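Local coordinates for protein SAV1430 (Staphylococcus aureus subsp. aureus Mu50, PDB 2FFM) that is of unknown function but has the fold of an Nfu/NifU scaffold N-terminal domain, which suggests a part in iron-sulfur cluster assembly, at residues I3-E8 and K16-E21; D29-V34 and I54-D59; L46-V51 and P76-V81. All coordinates share one frame; numbering follows the deposited sequence.

Interaction 1 of 3, residues I3-E8 and K16-E21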
loop_
_atom_site.group_PDB
_atom_site.type_symbol
_atom_site.label_atom_id
_atom_site.label_comp_id
_atom_site.label_asym_id
_atom_site.label_seq_id
_atom_site.Cartn_x
_atom_site.Cartn_y
_atom_site.Cartn_z
ATOM N N ILE A 3 2.543 0.874 10.924
ATOM C CA ILE A 3 2.965 -0.317 10.202
ATOM C C ILE A 3 3.563 -1.259 11.235
ATOM O O ILE A 3 4.438 -0.862 12.002
ATOM C CB ILE A 3 4.057 -0.001 9.181
ATOM C CG1 ILE A 3 3.525 0.986 8.143
ATOM C CG2 ILE A 3 4.541 -1.285 8.534
ATOM C CD1 ILE A 3 2.255 0.524 7.475
ATOM N N ILE A 4 3.089 -2.501 11.253
ATOM C CA ILE A 4 3.583 -3.498 12.197
ATOM C C ILE A 4 4.531 -4.495 11.537
ATOM O O ILE A 4 5.283 -5.187 12.223
ATOM C CB ILE A 4 2.415 -4.280 12.850
ATOM C CG1 ILE A 4 2.954 -5.239 13.919
ATOM C CG2 ILE A 4 1.665 -5.069 11.793
ATOM C CD1 ILE A 4 1.865 -5.884 14.783
ATOM N N SER A 5 4.499 -4.555 10.207
ATOM C CA SER A 5 5.348 -5.485 9.461
ATOM C C SER A 5 5.418 -5.213 7.959
ATOM O O SER A 5 4.412 -4.906 7.332
ATOM C CB SER A 5 4.851 -6.918 9.688
ATOM O OG SER A 5 5.418 -7.814 8.754
ATOM N N ILE A 6 6.620 -5.331 7.399
ATOM C CA ILE A 6 6.864 -5.133 5.971
ATOM C C ILE A 6 7.593 -6.379 5.485
ATOM O O ILE A 6 8.640 -6.745 6.029
ATOM C CB ILE A 6 7.761 -3.887 5.703
ATOM C CG1 ILE A 6 7.121 -2.642 6.328
ATOM C CG2 ILE A 6 7.960 -3.685 4.190
ATOM C CD1 ILE A 6 7.866 -1.356 6.078
ATOM N N SER A 7 7.046 -7.049 4.478
ATOM C CA SER A 7 7.688 -8.267 3.996
ATOM C C SER A 7 7.816 -8.357 2.491
ATOM O O SER A 7 7.390 -7.477 1.753
ATOM C CB SER A 7 6.935 -9.493 4.509
ATOM O OG SER A 7 6.772 -9.424 5.910
ATOM N N GLU A 8 8.430 -9.442 2.059
ATOM C CA GLU A 8 8.637 -9.697 0.659
ATOM C C GLU A 8 7.510 -10.626 0.237
ATOM O O GLU A 8 7.010 -11.420 1.034
ATOM C CB GLU A 8 9.986 -10.380 0.458
ATOM C CG GLU A 8 10.563 -10.235 -0.934
ATOM C CD GLU A 8 11.094 -8.839 -1.197
ATOM O OE1 GLU A 8 12.055 -8.426 -0.501
ATOM O OE2 GLU A 8 10.549 -8.161 -2.101
ATOM N N LYS A 16 4.029 -6.951 0.916
ATOM C CA LYS A 16 2.931 -7.004 1.867
ATOM C C LYS A 16 3.256 -6.195 3.119
ATOM O O LYS A 16 4.201 -6.501 3.850
ATOM C CB LYS A 16 2.638 -8.457 2.241
ATOM C CG LYS A 16 1.459 -8.640 3.171
ATOM C CD LYS A 16 1.233 -10.109 3.497
ATOM C CE LYS A 16 0.102 -10.294 4.505
ATOM N NZ LYS A 16 -0.122 -11.725 4.864
ATOM N N ILE A 17 2.464 -5.150 3.344
ATOM C CA ILE A 17 2.614 -4.269 4.487
ATOM C C ILE A 17 1.458 -4.535 5.450
ATOM O O ILE A 17 0.297 -4.307 5.113
ATOM C CB ILE A 17 2.577 -2.802 4.032
ATOM C CG1 ILE A 17 3.694 -2.562 3.019
ATOM C CG2 ILE A 17 2.730 -1.860 5.235
ATOM C CD1 ILE A 17 3.697 -1.164 2.419
ATOM N N THR A 18 1.768 -5.032 6.642
ATOM C CA THR A 18 0.726 -5.312 7.622
ATOM C C THR A 18 0.523 -4.116 8.557
ATOM O O THR A 18 1.467 -3.625 9.164
ATOM C CB THR A 18 1.074 -6.563 8.443
ATOM O OG1 THR A 18 1.306 -7.662 7.553
ATOM C CG2 THR A 18 -0.066 -6.921 9.370
ATOM N N LEU A 19 -0.717 -3.646 8.658
ATOM C CA LEU A 19 -1.039 -2.510 9.514
ATOM C C LEU A 19 -1.637 -2.966 10.842
ATOM O O LEU A 19 -2.042 -4.120 10.989
ATOM C CB LEU A 19 -2.010 -1.568 8.797
ATOM C CG LEU A 19 -1.549 -1.129 7.402
ATOM C CD1 LEU A 19 -1.938 -2.203 6.409
ATOM C CD2 LEU A 19 -2.178 0.189 7.003
ATOM N N SER A 20 -1.683 -2.055 11.808
ATOM C CA SER A 20 -2.227 -2.370 13.124
ATOM C C SER A 20 -3.752 -2.402 13.080
ATOM O O SER A 20 -4.380 -3.382 13.503
ATOM C CB SER A 20 -1.740 -1.342 14.162
ATOM O OG SER A 20 -1.911 0.002 13.726
ATOM N N GLU A 21 -4.334 -1.330 12.549
ATOM C CA GLU A 21 -5.782 -1.201 12.428
ATOM C C GLU A 21 -6.298 -2.111 11.311
ATOM O O GLU A 21 -5.934 -1.949 10.145
ATOM C CB GLU A 21 -6.148 0.258 12.133
ATOM C CG GLU A 21 -7.506 0.676 12.657
ATOM C CD GLU A 21 -7.760 2.165 12.497
ATOM O OE1 GLU A 21 -6.927 2.969 12.975
ATOM O OE2 GLU A 21 -8.795 2.536 11.897
#
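Ile-3 leans its side chain over Ile-17 and Leu-19 of the neighbouring strand, although its CB starts out pointing away from them. From that CB the two branches part. CG2 lies trans to the backbone N and comes within 3.8 Å of Ile-17 CG2. The other branch, with CG1 beside the backbone N (chi1 -61°), bends back toward the second strand: CG1 is 4.1 Å from Ile-17 CG2, and the terminal CD1 settles over that same methyl while also touching CG of Leu-19 at 4.1 Å. One methyl of Ile-17 therefore receives all three carbons of Ile-3 beyond CB. Both partners on the second strand are buried; Phe-82 packs against Ile-3 and Leu-19, and Val-78 of helix 71-80 covers Ile-17.

The backbones run antiparallel, their axes 4.7 Å apart, but they are not evenly paired. Ile-4 N donates to Thr-18 O at 2.9 Å, approaching almost head-on to the carbonyl, and Ser-5 N adds a weak bond to the same oxygen. In return Thr-18 N donates to Ser-5 O at 2.7 Å, an oxygen that also receives a CA-H contact from Ile-17. Ser-7 N bonds to Lys-16 O further along. With two residues facing one, Ile-4 turns its CB toward the other strand, and its CG2 lies across CG2 of Thr-18 at 3.5 Å. Ser-5 and Thr-18 share the sheet face away from the helices, their CB atoms 4.0 Å apart, whereas Ile-6 and Ile-17 point to the helix-covered face. Ile-4 and Ser-5 opposite Thr-18 make a classic beta bulge, set here in the N-terminal hairpin whose first strand, 3-8, forms one edge of the antiparallel sheet.

Interaction 2 of 3, residues D29-V34 and I54-D59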
loop_
_atom_site.group_PDB
_atom_site.type_symbol
_atom_site.label_atom_id
_atom_site.label_comp_id
_atom_site.label_asym_id
_atom_site.label_seq_id
_atom_site.Cartn_x
_atom_site.Cartn_y
_atom_site.Cartn_z
ATOM N N ASP A 29 -10.444 -4.711 -1.512
ATOM C CA ASP A 29 -10.548 -3.566 -2.411
ATOM C C ASP A 29 -9.200 -3.353 -3.094
ATOM O O ASP A 29 -8.157 -3.436 -2.454
ATOM C CB ASP A 29 -10.912 -2.301 -1.630
ATOM C CG ASP A 29 -12.410 -2.142 -1.419
ATOM O OD1 ASP A 29 -13.106 -1.660 -2.342
ATOM O OD2 ASP A 29 -12.886 -2.497 -0.322
ATOM N N THR A 30 -9.231 -3.085 -4.394
ATOM C CA THR A 30 -8.019 -2.840 -5.163
ATOM C C THR A 30 -8.133 -1.433 -5.730
ATOM O O THR A 30 -8.995 -1.154 -6.566
ATOM C CB THR A 30 -7.860 -3.841 -6.324
ATOM O OG1 THR A 30 -7.920 -5.172 -5.807
ATOM C CG2 THR A 30 -6.522 -3.640 -7.027
ATOM N N TYR A 31 -7.264 -0.547 -5.258
ATOM C CA TYR A 31 -7.271 0.836 -5.697
ATOM C C TYR A 31 -6.139 1.094 -6.662
ATOM O O TYR A 31 -4.976 0.863 -6.344
ATOM C CB TYR A 31 -7.133 1.760 -4.500
ATOM C CG TYR A 31 -8.021 1.388 -3.343
ATOM C CD1 TYR A 31 -7.493 0.762 -2.217
ATOM C CD2 TYR A 31 -9.380 1.717 -3.350
ATOM C CE1 TYR A 31 -8.287 0.482 -1.109
ATOM C CE2 TYR A 31 -10.192 1.443 -2.251
ATOM C CZ TYR A 31 -9.636 0.828 -1.130
ATOM O OH TYR A 31 -10.419 0.602 -0.025
ATOM N N THR A 32 -6.486 1.588 -7.845
ATOM C CA THR A 32 -5.494 1.876 -8.870
ATOM C C THR A 32 -5.317 3.372 -9.108
ATOM O O THR A 32 -4.318 3.797 -9.684
ATOM C CB THR A 32 -5.865 1.184 -10.210
ATOM O OG1 THR A 32 -7.158 1.632 -10.625
ATOM C CG2 THR A 32 -5.884 -0.326 -10.047
ATOM N N LYS A 33 -6.286 4.163 -8.659
ATOM C CA LYS A 33 -6.247 5.616 -8.832
ATOM C C LYS A 33 -6.868 6.338 -7.636
ATOM O O LYS A 33 -7.722 5.785 -6.946
ATOM C CB LYS A 33 -6.995 6.012 -10.109
ATOM C CG LYS A 33 -8.429 5.468 -10.205
ATOM C CD LYS A 33 -9.123 5.908 -11.508
ATOM C CE LYS A 33 -10.479 5.213 -11.723
ATOM N NZ LYS A 33 -10.375 3.724 -11.904
ATOM N N VAL A 34 -6.456 7.579 -7.400
ATOM C CA VAL A 34 -6.984 8.333 -6.272
ATOM C C VAL A 34 -8.315 9.027 -6.558
ATOM O O VAL A 34 -8.570 9.475 -7.681
ATOM C CB VAL A 34 -5.985 9.410 -5.797
ATOM C CG1 VAL A 34 -4.596 8.804 -5.650
ATOM C CG2 VAL A 34 -5.962 10.571 -6.762
ATOM N N ILE A 54 -2.901 -0.861 -5.230
ATOM C CA ILE A 54 -2.955 -1.257 -3.827
ATOM C C ILE A 54 -4.056 -2.277 -3.578
ATOM O O ILE A 54 -5.197 -2.068 -3.967
ATOM C CB ILE A 54 -3.228 -0.034 -2.906
ATOM C CG1 ILE A 54 -2.116 0.998 -3.067
ATOM C CG2 ILE A 54 -3.324 -0.476 -1.448
ATOM C CD1 ILE A 54 -0.757 0.461 -2.698
ATOM N N PHE A 55 -3.703 -3.389 -2.946
ATOM C CA PHE A 55 -4.682 -4.413 -2.605
ATOM C C PHE A 55 -4.858 -4.274 -1.107
ATOM O O PHE A 55 -3.897 -4.416 -0.360
ATOM C CB PHE A 55 -4.162 -5.814 -2.921
ATOM C CG PHE A 55 -5.121 -6.920 -2.553
ATOM C CD1 PHE A 55 -6.358 -7.027 -3.181
ATOM C CD2 PHE A 55 -4.765 -7.884 -1.610
ATOM C CE1 PHE A 55 -7.223 -8.083 -2.882
ATOM C CE2 PHE A 55 -5.622 -8.942 -1.305
ATOM C CZ PHE A 55 -6.853 -9.043 -1.942
ATOM N N HIS A 56 -6.084 -3.996 -0.674
ATOM C CA HIS A 56 -6.375 -3.806 0.741
ATOM C C HIS A 56 -7.410 -4.796 1.259
ATOM O O HIS A 56 -8.545 -4.815 0.784
ATOM C CB HIS A 56 -6.885 -2.380 0.976
ATOM C CG HIS A 56 -7.029 -2.026 2.423
ATOM N ND1 HIS A 56 -7.635 -0.863 2.845
ATOM C CD2 HIS A 56 -6.623 -2.669 3.542
ATOM C CE1 HIS A 56 -7.593 -0.805 4.163
ATOM N NE2 HIS A 56 -6.984 -1.888 4.612
ATOM N N VAL A 57 -7.031 -5.598 2.252
ATOM C CA VAL A 57 -7.951 -6.584 2.816
ATOM C C VAL A 57 -7.542 -7.029 4.211
ATOM O O VAL A 57 -6.371 -7.258 4.463
ATOM C CB VAL A 57 -8.050 -7.830 1.916
ATOM C CG1 VAL A 57 -6.746 -8.589 1.933
ATOM C CG2 VAL A 57 -9.194 -8.702 2.376
HETATM N N MSE A 58 -8.506 -7.155 5.115
HETATM C CA MSE A 58 -8.205 -7.582 6.474
HETATM C C MSE A 58 -7.285 -6.575 7.193
HETATM O O MSE A 58 -7.639 -5.401 7.335
HETATM C CB MSE A 58 -7.572 -8.992 6.457
HETATM C CG MSE A 58 -8.553 -10.134 6.071
HETATM SE SE MSE A 58 -7.765 -11.940 5.863
HETATM C CE MSE A 58 -7.544 -12.013 3.948
ATOM N N ASP A 59 -6.113 -7.028 7.639
ATOM C CA ASP A 59 -5.161 -6.175 8.365
ATOM C C ASP A 59 -3.905 -5.812 7.569
ATOM O O ASP A 59 -2.852 -5.558 8.157
ATOM C CB ASP A 59 -4.731 -6.871 9.662
ATOM C CG ASP A 59 -3.807 -8.064 9.412
ATOM O OD1 ASP A 59 -4.033 -8.802 8.427
ATOM O OD2 ASP A 59 -2.856 -8.280 10.204
#
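Tyr-31 and His-56 meet across the short antiparallel ladder that adds strand 29-31 to one edge of the sheet, beside strand 51-57. CE1 of the tyrosine ring reaches CB of His-56 at 3.8 Å, and its CD1 lies 4.4 Å from CB of Ile-54, so the ring spans the two residues of strand 51-57 that lie on its face. The ladder has two hydrogen-bonded pairs around a non-hydrogen-bonded one. In the first, His-56 N donates to Asp-29 O at 2.8 Å with an N-H...O angle of 169°, and Asp-29 N returns the bond to His-56 O. In the second, Tyr-31 N reaches Ile-54 O at 2.9 Å in the carbonyl plane, while Ile-54 N donates to Tyr-31 O from a position tilted away from that carbonyl's plane. Ile-54 O also takes a CA-H contact from Thr-30. On the other face sits the central pair, Thr-30 and Phe-55. Phe-55 CG is trans to the backbone N (chi1 178°), and the ring presents its edge to the threonine, whose OG1 lies in the ring plane, 3.6 Å from CD1.

A second shell surrounds this edge. Ile-42 of helix 40-46 packs on Tyr-31 and Leu-46 on Ile-54, so the helix following this edge strand in the chain folds back over it. Arg-23 holds the polar ends: its NH2 makes a salt bridge to Asp-29 OD2 and a hydrogen bond to Tyr-31 OH, which should restrain the tyrosine ring at its far end.

Interaction 3 of 3, residues L46-V51 and P76-V81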
loop_
_atom_site.group_PDB
_atom_site.type_symbol
_atom_site.label_atom_id
_atom_site.label_comp_id
_atom_site.label_asym_id
_atom_site.label_seq_id
_atom_site.Cartn_x
_atom_site.Cartn_y
_atom_site.Cartn_z
ATOM N N LEU A 46 -1.038 6.104 -3.257
ATOM C CA LEU A 46 -1.098 6.090 -4.717
ATOM C C LEU A 46 -0.340 7.253 -5.374
ATOM O O LEU A 46 0.242 7.091 -6.440
ATOM C CB LEU A 46 -2.555 6.116 -5.183
ATOM C CG LEU A 46 -3.297 4.787 -5.238
ATOM C CD1 LEU A 46 -3.116 4.037 -3.939
ATOM C CD2 LEU A 46 -4.770 5.051 -5.507
ATOM N N LYS A 47 -0.361 8.420 -4.738
ATOM C CA LYS A 47 0.322 9.595 -5.259
ATOM C C LYS A 47 1.843 9.438 -5.203
ATOM O O LYS A 47 2.583 10.272 -5.737
ATOM C CB LYS A 47 -0.084 10.849 -4.476
ATOM C CG LYS A 47 -1.498 11.355 -4.735
ATOM C CD LYS A 47 -1.819 12.565 -3.858
ATOM C CE LYS A 47 -3.304 12.934 -3.954
ATOM N NZ LYS A 47 -3.750 13.836 -2.843
ATOM N N VAL A 48 2.311 8.382 -4.543
ATOM C CA VAL A 48 3.742 8.114 -4.444
ATOM C C VAL A 48 4.261 7.626 -5.790
ATOM O O VAL A 48 3.736 6.673 -6.358
ATOM C CB VAL A 48 4.032 7.051 -3.367
ATOM C CG1 VAL A 48 5.500 6.662 -3.400
ATOM C CG2 VAL A 48 3.669 7.602 -2.000
ATOM N N GLU A 49 5.277 8.312 -6.303
ATOM C CA GLU A 49 5.902 7.987 -7.585
ATOM C C GLU A 49 6.431 6.561 -7.563
ATOM O O GLU A 49 7.354 6.240 -6.810
ATOM C CB GLU A 49 7.055 8.967 -7.846
ATOM C CG GLU A 49 7.997 8.635 -9.026
ATOM C CD GLU A 49 7.609 9.320 -10.332
ATOM O OE1 GLU A 49 8.411 9.243 -11.314
ATOM O OE2 GLU A 49 6.506 9.933 -10.371
ATOM N N GLY A 50 5.845 5.705 -8.391
ATOM C CA GLY A 50 6.288 4.326 -8.438
ATOM C C GLY A 50 5.234 3.334 -7.990
ATOM O O GLY A 50 5.314 2.147 -8.310
ATOM N N VAL A 51 4.254 3.805 -7.232
ATOM C CA VAL A 51 3.191 2.930 -6.781
ATOM C C VAL A 51 2.250 2.693 -7.947
ATOM O O VAL A 51 1.783 3.638 -8.584
ATOM C CB VAL A 51 2.413 3.559 -5.608
ATOM C CG1 VAL A 51 1.195 2.707 -5.264
ATOM C CG2 VAL A 51 3.333 3.677 -4.390
ATOM N N PRO A 76 10.242 4.034 1.381
ATOM C CA PRO A 76 10.346 5.100 2.378
ATOM C C PRO A 76 9.247 6.143 2.244
ATOM O O PRO A 76 8.713 6.643 3.242
ATOM C CB PRO A 76 11.739 5.669 2.125
ATOM C CG PRO A 76 11.966 5.391 0.674
ATOM C CD PRO A 76 11.446 3.992 0.533
ATOM N N LYS A 77 8.906 6.479 1.007
ATOM C CA LYS A 77 7.855 7.463 0.792
ATOM C C LYS A 77 6.516 6.841 1.179
ATOM O O LYS A 77 5.611 7.531 1.648
ATOM C CB LYS A 77 7.835 7.918 -0.669
ATOM C CG LYS A 77 9.112 8.596 -1.123
ATOM C CD LYS A 77 9.042 8.898 -2.603
ATOM C CE LYS A 77 10.374 9.376 -3.163
ATOM N NZ LYS A 77 10.286 9.522 -4.651
ATOM N N VAL A 78 6.403 5.528 0.995
ATOM C CA VAL A 78 5.180 4.833 1.339
ATOM C C VAL A 78 4.962 4.825 2.841
ATOM O O VAL A 78 3.846 5.030 3.307
ATOM C CB VAL A 78 5.199 3.385 0.838
ATOM C CG1 VAL A 78 4.002 2.630 1.396
ATOM C CG2 VAL A 78 5.178 3.368 -0.680
ATOM N N GLU A 79 6.028 4.591 3.593
ATOM C CA GLU A 79 5.934 4.565 5.044
ATOM C C GLU A 79 5.795 5.980 5.574
ATOM O O GLU A 79 5.233 6.195 6.640
ATOM C CB GLU A 79 7.178 3.896 5.638
ATOM C CG GLU A 79 7.150 3.733 7.154
ATOM C CD GLU A 79 7.692 4.944 7.894
ATOM O OE1 GLU A 79 7.654 4.955 9.147
ATOM O OE2 GLU A 79 8.164 5.889 7.225
ATOM N N ALA A 80 6.305 6.946 4.819
ATOM C CA ALA A 80 6.235 8.346 5.223
ATOM C C ALA A 80 4.785 8.823 5.321
ATOM O O ALA A 80 4.480 9.788 6.025
ATOM C CB ALA A 80 7.005 9.210 4.237
ATOM N N VAL A 81 3.897 8.142 4.603
ATOM C CA VAL A 81 2.479 8.472 4.601
ATOM C C VAL A 81 1.889 8.286 6.000
ATOM O O VAL A 81 1.131 9.127 6.470
ATOM C CB VAL A 81 1.718 7.579 3.583
ATOM C CG1 VAL A 81 0.216 7.819 3.671
ATOM C CG2 VAL A 81 2.222 7.859 2.178
#
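Val-48 is the bump that the turn between helix 40-46 and strand 51-57 offers to helix 71-80, in the helical layer covering one face of the sheet. Its side chain points at the helix and straddles Lys-77, one methyl on its CB and the other toward its carbonyl oxygen. CG1, placed trans to the backbone N (chi1 173°), touches Lys-77 CB at 3.8 Å and lies 4.3 Å from Val-78 CG2. CG2, the branch beside the backbone N, takes the other side of the hollow, 4.1 Å from Lys-77 O and 4.4 Å from CG2 of Val-81. The shallow depression it fills is thus made by Lys-77, Val-78 and Val-81, and Val-74 from the preceding turn of the helix extends it.

A second, smaller bump sits deeper toward the sheet. Val-51 sends CG2 against CG2 of Val-78, so this one methyl of the helix lies near both valines of the turn. Val-78 is the buried member of the group, whereas Lys-77 contributes its CB and carbonyl oxygen; beyond CG its chain runs on extended, and NZ remains 6.9 Å from Glu-49 OE2, too far for a salt bridge.

The two valines are the first and last residues of a type II beta turn. Gly-50 takes its third position with a positive phi of 116°, a backbone conformation that suits glycine. No hydrogen bond joins the turn to the helix, and the fit rests largely on aliphatic surfaces. Asp-44 and Ile-45 of helix 40-46 also touch Val-81, so that residue lies between the turn and that helix. Closing the turn itself, Val-51 N donates to Val-48 O at 3.0 Å.

How the interactions relate
The three contacts lie about 14 Å from one another, centre to centre. Interactions 1 and 2 build the two edges of one five-strand antiparallel sheet, with strand 60-65 between them; Leu-19 N probably hydrogen-bonds to Asp-59 O where they meet. Interaction 3 belongs to the helical layer and reaches both: helix 71-80 touches strand 14-19, and Leu-46 packs against Lys-33 and Val-34. Along the chain interaction 1 closes first, whereas the segments of 2 and 3 alternate, so the chain visits the edge strand, the turn, strand 51-57 and helix 71-80 before both are complete. All three belong to one compact alpha-beta unit of the Nfu/NifU N-terminal type.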